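PDB 3EXR: RmpD (Hexulose-6-phosphate synthase) from Streptococcus mutans, which belongs to the orotidine 5'-phosphate decarboxylase/HUMPS family, whose members adopt the TIM-barrel fold. Local coordinates for residues A[78-90]-A[104-118]. Residues are numbered along the deposited sequence; the frame is centred on the assembly and turned at random.
Sequences NAVRGADWMTCIC and IEDINPDKGEIQVEL
Strands 85-89 and 113-117 run parallel, pairing Trp85 with Glu113 through Ile89 with Glu117, and their axes cross at -36° with a closest approach of 4.6 Å. The ladder of backbone bonds starts at Glu113 N to Asp84 O (3.0 Å), alternates regularly through Met86, Gln115 and Cys88, and fades in a weak bond from Cys90 N to Glu117 O. Before the strands begin, Asp84 ties down the loop after helix 94-107. Asn108 suits this helix end because its amide works at both ends: ND2 gives one hydrogen in its own plane to the anti lone pair of Asp84 OD1 (2.9 Å) and the other to Ala83 O, while OD1 accepts from Lys111 N in an Asx motif. Lys111, bent at chi3 (-88°), carries its chain across the carboxylate at a slant and brings NZ to Asp84 OD2 (2.9 Å) from above the carboxylate plane. Arg53 also pairs with OD2, so two cations probably favour the ionised acid.

On the sheet face of Trp85, Thr87, Gln115 and Glu117, the indole meets Gln115 obliquely, NE2 lying 3.2 Å from Trp85 CE3, with the amide and ring planes 43° apart; Gln137 accepts from that NE2. At the ring edge a water accepts from Trp85 NE1 and donates to Lys111 O and Glu113 OE2, while Arg170 holds Glu113 OE1 in a salt bridge. On the face of Met86, Cys88 and Ile114, Ile104 of helix 94-107 sets CD1 against Met86 CB (4.1 Å), and Ile114 CG2 meets Cys88 SG. Between helices, Ala79 CB touches Ile107 CG2 (3.7 Å), its lone methyl consistent with their close approach. With helix 94-107 linking the two neighbouring parallel strands, this is a beta-alpha-beta unit of the eight-stranded TIM barrel.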
ATOM      1  N   ASN A  78     -11.740   1.052  -7.261  1.00  8.96           N
ATOM      2  CA  ASN A  78     -11.411   2.439  -7.563  1.00  9.05           C
ATOM      3  C   ASN A  78     -11.846   2.874  -8.948  1.00  9.08           C
ATOM      4  O   ASN A  78     -12.159   4.037  -9.115  1.00  9.26           O
ATOM      5  CB  ASN A  78      -9.926   2.699  -7.341  1.00  8.12           C
ATOM      6  CG  ASN A  78      -9.578   2.711  -5.880  1.00  9.83           C
ATOM      7  OD1 ASN A  78      -9.751   3.721  -5.208  1.00 10.77           O
ATOM      8  ND2 ASN A  78      -9.141   1.567  -5.369  1.00  9.07           N
ATOM      9  N   ALA A  79     -11.913   1.953  -9.909  1.00  9.49           N
ATOM     10  CA  ALA A  79     -12.404   2.268 -11.262  1.00  9.88           C
ATOM     11  C   ALA A  79     -13.894   2.599 -11.234  1.00  9.74           C
ATOM     12  O   ALA A  79     -14.350   3.500 -11.940  1.00 10.73           O
ATOM     13  CB  ALA A  79     -12.152   1.105 -12.208  1.00 10.14           C
ATOM     14  N   VAL A  80     -14.673   1.893 -10.413  1.00  9.62           N
ATOM     15  CA  VAL A  80     -16.099   2.214 -10.343  1.00 10.35           C
ATOM     16  C   VAL A  80     -16.346   3.588  -9.719  1.00  9.46           C
ATOM     17  O   VAL A  80     -17.378   4.187  -9.965  1.00 11.03           O
ATOM     18  CB  VAL A  80     -16.926   1.123  -9.628  1.00 10.91           C
ATOM     19  CG1 VAL A  80     -16.806  -0.209 -10.350  1.00 11.83           C
ATOM     20  CG2 VAL A  80     -16.547   1.003  -8.172  1.00 13.51           C
ATOM     21  N   ARG A  81     -15.387   4.091  -8.928  1.00  8.96           N
ATOM     22  CA  ARG A  81     -15.459   5.441  -8.327  1.00  8.85           C
ATOM     23  C   ARG A  81     -15.081   6.511  -9.351  1.00  9.17           C
ATOM     24  O   ARG A  81     -15.311   7.692  -9.126  1.00 11.02           O
ATOM     25  CB  ARG A  81     -14.507   5.537  -7.124  1.00  8.63           C
ATOM     26  CG  ARG A  81     -14.914   4.757  -5.883  1.00  8.59           C
ATOM     27  CD  ARG A  81     -16.090   5.383  -5.200  1.00  8.99           C
ATOM     28  NE  ARG A  81     -16.311   4.815  -3.876  1.00 10.85           N
ATOM     29  CZ  ARG A  81     -17.362   5.103  -3.114  1.00 12.76           C
ATOM     30  NH1 ARG A  81     -18.310   5.899  -3.566  1.00 11.19           N
ATOM     31  NH2 ARG A  81     -17.472   4.583  -1.898  1.00 11.50           N
ATOM     32  N   GLY A  82     -14.490   6.084 -10.455  1.00  9.92           N
ATOM     33  CA  GLY A  82     -14.070   6.997 -11.529  1.00 10.03           C
ATOM     34  C   GLY A  82     -12.564   7.179 -11.769  1.00 10.32           C
ATOM     35  O   GLY A  82     -12.182   8.038 -12.563  1.00 11.10           O
ATOM     36  N   ALA A  83     -11.699   6.395 -11.114  1.00 10.19           N
ATOM     37  CA  ALA A  83     -10.263   6.505 -11.380  1.00 10.34           C
ATOM     38  C   ALA A  83      -9.881   6.175 -12.813  1.00 10.26           C
ATOM     39  O   ALA A  83     -10.452   5.255 -13.439  1.00 10.22           O
ATOM     40  CB  ALA A  83      -9.448   5.620 -10.431  1.00 10.64           C
ATOM     41  N   ASP A  84      -8.869   6.891 -13.308  1.00  9.75           N
ATOM     42  CA  ASP A  84      -8.219   6.534 -14.573  1.00  8.55           C
ATOM     43  C   ASP A  84      -6.990   5.651 -14.380  1.00  8.56           C
ATOM     44  O   ASP A  84      -6.841   4.614 -15.043  1.00  8.65           O
ATOM     45  CB  ASP A  84      -7.819   7.812 -15.311  1.00  9.17           C
ATOM     46  CG  ASP A  84      -9.026   8.638 -15.732  1.00  8.39           C
ATOM     47  OD1 ASP A  84      -9.978   8.084 -16.359  1.00 10.43           O
ATOM     48  OD2 ASP A  84      -9.031   9.853 -15.464  1.00 11.26           O
ATOM     49  N   TRP A  85      -6.115   6.066 -13.466  1.00  8.70           N
ATOM     50  CA  TRP A  85      -4.869   5.380 -13.188  1.00  8.77           C
ATOM     51  C   TRP A  85      -4.891   4.899 -11.762  1.00  9.31           C
ATOM     52  O   TRP A  85      -5.422   5.577 -10.906  1.00  9.60           O
ATOM     53  CB  TRP A  85      -3.667   6.296 -13.361  1.00  8.94           C
ATOM     54  CG  TRP A  85      -3.529   6.858 -14.747  1.00  9.55           C
ATOM     55  CD1 TRP A  85      -4.138   6.399 -15.875  1.00  9.95           C
ATOM     56  CD2 TRP A  85      -2.745   7.991 -15.142  1.00 11.49           C
ATOM     57  NE1 TRP A  85      -3.775   7.171 -16.952  1.00 11.09           N
ATOM     58  CE2 TRP A  85      -2.919   8.155 -16.533  1.00 10.83           C
ATOM     59  CE3 TRP A  85      -1.916   8.889 -14.456  1.00 11.52           C
ATOM     60  CZ2 TRP A  85      -2.295   9.173 -17.250  1.00 11.51           C
ATOM     61  CZ3 TRP A  85      -1.294   9.920 -15.171  1.00 10.13           C
ATOM     62  CH2 TRP A  85      -1.496  10.052 -16.550  1.00  9.41           C
ATOM     63  N   MET A  86      -4.333   3.716 -11.535  1.00  9.75           N
ATOM     64  CA  MET A  86      -4.113   3.219 -10.180  1.00  9.16           C
ATOM     65  C   MET A  86      -2.661   2.779 -10.024  1.00  8.78           C
ATOM     66  O   MET A  86      -2.077   2.173 -10.944  1.00  8.81           O
ATOM     67  CB  MET A  86      -5.028   2.041  -9.862  1.00  9.42           C
ATOM     68  CG  MET A  86      -5.012   1.675  -8.395  1.00  8.28           C
ATOM     69  SD  MET A  86      -5.941   0.218  -7.934  1.00 11.61           S
ATOM     70  CE  MET A  86      -4.861  -1.136  -8.442  1.00 10.86           C
ATOM     71  N   THR A  87      -2.081   3.041  -8.854  1.00  8.01           N
ATOM     72  CA  THR A  87      -0.752   2.528  -8.563  1.00  8.07           C
ATOM     73  C   THR A  87      -0.753   1.116  -7.977  1.00  8.82           C
ATOM     74  O   THR A  87      -1.597   0.749  -7.137  1.00  8.15           O
ATOM     75  CB  THR A  87       0.052   3.471  -7.633  1.00  7.90           C
ATOM     76  OG1 THR A  87      -0.630   3.642  -6.389  1.00  8.77           O
ATOM     77  CG2 THR A  87       0.229   4.877  -8.261  1.00  7.70           C
ATOM     78  N   CYS A  88       0.243   0.331  -8.396  1.00  8.95           N
ATOM     79  CA  CYS A  88       0.608  -0.911  -7.712  1.00  8.90           C
ATOM     80  C   CYS A  88       2.022  -0.735  -7.222  1.00  9.06           C
ATOM     81  O   CYS A  88       2.876  -0.175  -7.949  1.00 10.28           O
ATOM     82  CB  CYS A  88       0.608  -2.095  -8.667  1.00  9.81           C
ATOM     83  SG  CYS A  88      -0.993  -2.789  -9.065  1.00 10.57           S
ATOM     84  N   ILE A  89       2.277  -1.194  -5.996  1.00  8.96           N
ATOM     85  CA  ILE A  89       3.637  -1.231  -5.477  1.00  9.68           C
ATOM     86  C   ILE A  89       4.439  -2.229  -6.328  1.00  9.80           C
ATOM     87  O   ILE A  89       3.904  -3.220  -6.824  1.00  9.59           O
ATOM     88  CB  ILE A  89       3.621  -1.574  -3.939  1.00 10.31           C
ATOM     89  CG1 ILE A  89       4.993  -1.309  -3.281  1.00  9.89           C
ATOM     90  CG2 ILE A  89       3.103  -2.969  -3.663  1.00 11.13           C
ATOM     91  CD1 ILE A  89       5.378   0.177  -3.305  1.00 10.09           C
ATOM     92  N   CYS A  90       5.724  -1.972  -6.507  1.00 10.25           N
ATOM     93  CA  CYS A  90       6.541  -2.813  -7.380  1.00 11.47           C
ATOM     94  C   CYS A  90       6.705  -4.238  -6.848  1.00 12.42           C
ATOM     95  O   CYS A  90       7.103  -5.130  -7.596  1.00 13.85           O
ATOM     96  CB  CYS A  90       7.903  -2.155  -7.617  1.00 11.11           C
ATOM     97  SG  CYS A  90       8.800  -1.715  -6.103  1.00 12.85           S
ATOM     98  N   ILE A 104      -9.224  -2.561 -14.427  1.00 12.97           N
ATOM     99  CA  ILE A 104      -9.379  -1.136 -14.649  1.00 11.70           C
ATOM    100  C   ILE A 104      -9.733  -0.871 -16.120  1.00 12.23           C
ATOM    101  O   ILE A 104     -10.525   0.010 -16.407  1.00 12.47           O
ATOM    102  CB  ILE A 104      -8.171  -0.283 -14.128  1.00 11.78           C
ATOM    103  CG1 ILE A 104      -8.584   1.188 -13.991  1.00 11.45           C
ATOM    104  CG2 ILE A 104      -6.970  -0.470 -15.000  1.00 10.69           C
ATOM    105  CD1 ILE A 104      -7.699   1.989 -13.029  1.00 13.05           C
ATOM    106  N   GLU A 105      -9.173  -1.673 -17.026  1.00 12.57           N
ATOM    107  CA  GLU A 105      -9.508  -1.601 -18.458  1.00 13.96           C
ATOM    108  C   GLU A 105     -10.946  -2.015 -18.728  1.00 14.31           C
ATOM    109  O   GLU A 105     -11.592  -1.470 -19.623  1.00 14.58           O
ATOM    110  CB  GLU A 105      -8.580  -2.477 -19.287  1.00 14.05           C
ATOM    111  CG  GLU A 105      -7.210  -1.878 -19.497  1.00 15.23           C
ATOM    112  CD  GLU A 105      -6.284  -2.790 -20.268  1.00 18.29           C
ATOM    113  OE1 GLU A 105      -6.714  -3.886 -20.695  1.00 21.16           O
ATOM    114  OE2 GLU A 105      -5.113  -2.433 -20.409  1.00 16.64           O
ATOM    115  N   ASP A 106     -11.459  -2.974 -17.963  1.00 14.52           N
ATOM    116  CA  ASP A 106     -12.835  -3.430 -18.168  1.00 15.78           C
ATOM    117  C   ASP A 106     -13.841  -2.307 -17.905  1.00 15.41           C
ATOM    118  O   ASP A 106     -14.817  -2.146 -18.643  1.00 15.71           O
ATOM    119  CB  ASP A 106     -13.155  -4.607 -17.252  1.00 16.49           C
ATOM    120  CG  ASP A 106     -14.519  -5.188 -17.530  1.00 21.42           C
ATOM    121  OD1 ASP A 106     -14.747  -5.615 -18.681  1.00 25.35           O
ATOM    122  OD2 ASP A 106     -15.402  -5.216 -16.651  1.00 26.32           O
ATOM    123  N   ILE A 107     -13.599  -1.509 -16.864  1.00 15.18           N
ATOM    124  CA  ILE A 107     -14.501  -0.419 -16.508  1.00 15.96           C
ATOM    125  C   ILE A 107     -14.202   0.881 -17.274  1.00 15.55           C
ATOM    126  O   ILE A 107     -15.117   1.635 -17.637  1.00 15.57           O
ATOM    127  CB  ILE A 107     -14.486  -0.198 -14.959  1.00 16.67           C
ATOM    128  CG1 ILE A 107     -15.318  -1.282 -14.252  1.00 19.31           C
ATOM    129  CG2 ILE A 107     -14.972   1.219 -14.594  1.00 17.64           C
ATOM    130  CD1 ILE A 107     -16.777  -1.328 -14.656  1.00 22.10           C
ATOM    131  N   ASN A 108     -12.920   1.099 -17.554  1.00 14.46           N
ATOM    132  CA  ASN A 108     -12.428   2.308 -18.186  1.00 14.53           C
ATOM    133  C   ASN A 108     -11.507   1.970 -19.380  1.00 14.70           C
ATOM    134  O   ASN A 108     -10.285   2.104 -19.300  1.00 14.04           O
ATOM    135  CB  ASN A 108     -11.669   3.134 -17.114  1.00 13.95           C
ATOM    136  CG  ASN A 108     -11.276   4.559 -17.578  1.00 14.84           C
ATOM    137  OD1 ASN A 108     -11.288   4.918 -18.784  1.00 12.82           O
ATOM    138  ND2 ASN A 108     -10.883   5.369 -16.604  1.00 13.72           N
ATOM    139  N   PRO A 109     -12.076   1.473 -20.483  1.00 15.26           N
ATOM    140  CA  PRO A 109     -11.232   1.086 -21.622  1.00 15.74           C
ATOM    141  C   PRO A 109     -10.431   2.216 -22.236  1.00 16.69           C
ATOM    142  O   PRO A 109      -9.318   1.966 -22.701  1.00 16.88           O
ATOM    143  CB  PRO A 109     -12.226   0.512 -22.640  1.00 15.55           C
ATOM    144  CG  PRO A 109     -13.558   0.860 -22.178  1.00 16.05           C
ATOM    145  CD  PRO A 109     -13.506   1.190 -20.722  1.00 15.99           C
ATOM    146  N   ASP A 110     -10.973   3.429 -22.212  1.00 18.03           N
ATOM    147  CA  ASP A 110     -10.344   4.565 -22.895  1.00 19.53           C
ATOM    148  C   ASP A 110      -9.076   5.044 -22.196  1.00 18.78           C
ATOM    149  O   ASP A 110      -8.111   5.394 -22.864  1.00 18.90           O
ATOM    150  CB  ASP A 110     -11.295   5.747 -22.998  1.00 20.94           C
ATOM    151  CG  ASP A 110     -12.541   5.437 -23.793  1.00 25.16           C
ATOM    152  OD1 ASP A 110     -12.564   4.400 -24.499  1.00 27.78           O
ATOM    153  OD2 ASP A 110     -13.526   6.209 -23.709  1.00 28.79           O
ATOM    154  N   LYS A 111      -9.101   5.085 -20.860  1.00 17.25           N
ATOM    155  CA  LYS A 111      -8.008   5.694 -20.095  1.00 16.27           C
ATOM    156  C   LYS A 111      -7.392   4.791 -19.004  1.00 14.83           C
ATOM    157  O   LYS A 111      -6.326   5.115 -18.481  1.00 14.54           O
ATOM    158  CB  LYS A 111      -8.483   7.013 -19.450  1.00 16.65           C
ATOM    159  CG  LYS A 111      -8.953   8.152 -20.391  1.00 18.42           C
ATOM    160  CD  LYS A 111      -8.816   9.564 -19.711  1.00 19.84           C
ATOM    161  CE  LYS A 111     -10.069  10.030 -18.851  1.00 21.11           C
ATOM    162  NZ  LYS A 111      -9.936  11.235 -17.848  1.00 18.27           N
ATOM    163  N   GLY A 112      -8.043   3.669 -18.668  1.00 12.92           N
ATOM    164  CA  GLY A 112      -7.622   2.808 -17.562  1.00 12.40           C
ATOM    165  C   GLY A 112      -6.216   2.253 -17.668  1.00 11.52           C
ATOM    166  O   GLY A 112      -5.876   1.605 -18.656  1.00 11.96           O
ATOM    167  N   GLU A 113      -5.401   2.500 -16.644  1.00 10.47           N
ATOM    168  CA  GLU A 113      -4.017   2.053 -16.620  1.00 10.06           C
ATOM    169  C   GLU A 113      -3.511   1.821 -15.207  1.00  9.84           C
ATOM    170  O   GLU A 113      -4.000   2.456 -14.245  1.00 10.82           O
ATOM    171  CB  GLU A 113      -3.104   3.132 -17.225  1.00 10.18           C
ATOM    172  CG  GLU A 113      -3.220   3.353 -18.724  1.00 11.98           C
ATOM    173  CD  GLU A 113      -1.989   4.040 -19.280  1.00 13.70           C
ATOM    174  OE1 GLU A 113      -0.861   3.547 -19.039  1.00 14.86           O
ATOM    175  OE2 GLU A 113      -2.161   5.079 -19.940  1.00 16.72           O
ATOM    176  N   ILE A 114      -2.498   0.960 -15.120  1.00  8.60           N
ATOM    177  CA  ILE A 114      -1.723   0.723 -13.914  1.00  8.75           C
ATOM    178  C   ILE A 114      -0.379   1.462 -14.017  1.00  9.15           C
ATOM    179  O   ILE A 114       0.221   1.597 -15.108  1.00 10.01           O
ATOM    180  CB  ILE A 114      -1.532  -0.798 -13.684  1.00  8.17           C
ATOM    181  CG1 ILE A 114      -2.894  -1.492 -13.624  1.00  8.41           C
ATOM    182  CG2 ILE A 114      -0.709  -1.092 -12.428  1.00  8.66           C
ATOM    183  CD1 ILE A 114      -3.845  -0.996 -12.578  1.00  9.53           C
ATOM    184  N   GLN A 115       0.062   1.971 -12.867  1.00  8.89           N
ATOM    185  CA  GLN A 115       1.374   2.609 -12.718  1.00  8.38           C
ATOM    186  C   GLN A 115       2.129   1.867 -11.627  1.00  8.70           C
ATOM    187  O   GLN A 115       1.574   1.611 -10.568  1.00  8.85           O
ATOM    188  CB  GLN A 115       1.212   4.067 -12.271  1.00  7.58           C
ATOM    189  CG  GLN A 115       0.257   4.933 -13.093  1.00  7.87           C
ATOM    190  CD  GLN A 115       0.192   6.346 -12.551  1.00  7.13           C
ATOM    191  OE1 GLN A 115      -0.208   6.529 -11.392  1.00  8.36           O
ATOM    192  NE2 GLN A 115       0.656   7.336 -13.343  1.00  8.15           N
ATOM    193  N   VAL A 116       3.408   1.582 -11.862  1.00  8.48           N
ATOM    194  CA  VAL A 116       4.238   0.908 -10.879  1.00  9.11           C
ATOM    195  C   VAL A 116       4.996   1.943 -10.025  1.00  8.88           C
ATOM    196  O   VAL A 116       5.828   2.728 -10.506  1.00  9.11           O
ATOM    197  CB  VAL A 116       5.255  -0.040 -11.502  1.00  8.72           C
ATOM    198  CG1 VAL A 116       6.018  -0.794 -10.400  1.00 10.50           C
ATOM    199  CG2 VAL A 116       4.566  -1.064 -12.407  1.00  9.25           C
ATOM    200  N   GLU A 117       4.719   1.900  -8.727  1.00  9.10           N
ATOM    201  CA  GLU A 117       5.403   2.700  -7.712  1.00  8.86           C
ATOM    202  C   GLU A 117       6.723   2.051  -7.318  1.00  9.17           C
ATOM    203  O   GLU A 117       6.745   0.918  -6.858  1.00  9.37           O
ATOM    204  CB  GLU A 117       4.489   2.886  -6.485  1.00  8.89           C
ATOM    205  CG  GLU A 117       3.510   4.065  -6.624  1.00  8.98           C
ATOM    206  CD  GLU A 117       4.130   5.439  -6.378  1.00 11.08           C
ATOM    207  OE1 GLU A 117       5.358   5.519  -6.188  1.00 11.99           O
ATOM    208  OE2 GLU A 117       3.391   6.445  -6.373  1.00 12.51           O
ATOM    209  N   LEU A 118       7.818   2.770  -7.547  1.00  8.34           N
ATOM    210  CA  LEU A 118       9.171   2.231  -7.396  1.00  8.13           C
ATOM    211  C   LEU A 118       9.720   2.515  -6.015  1.00  8.59           C
ATOM    212  O   LEU A 118       9.992   3.674  -5.683  1.00  8.67           O
ATOM    213  CB  LEU A 118      10.082   2.801  -8.488  1.00  8.07           C
ATOM    214  CG  LEU A 118       9.669   2.500  -9.927  1.00  9.19           C
ATOM    215  CD1 LEU A 118      10.583   3.215 -10.895  1.00  9.89           C
ATOM    216  CD2 LEU A 118       9.696   1.018 -10.247  1.00 11.27           C
TER
HETATM  217  O   HOH W   1      -4.550   6.503 -19.712  1.00 15.65           O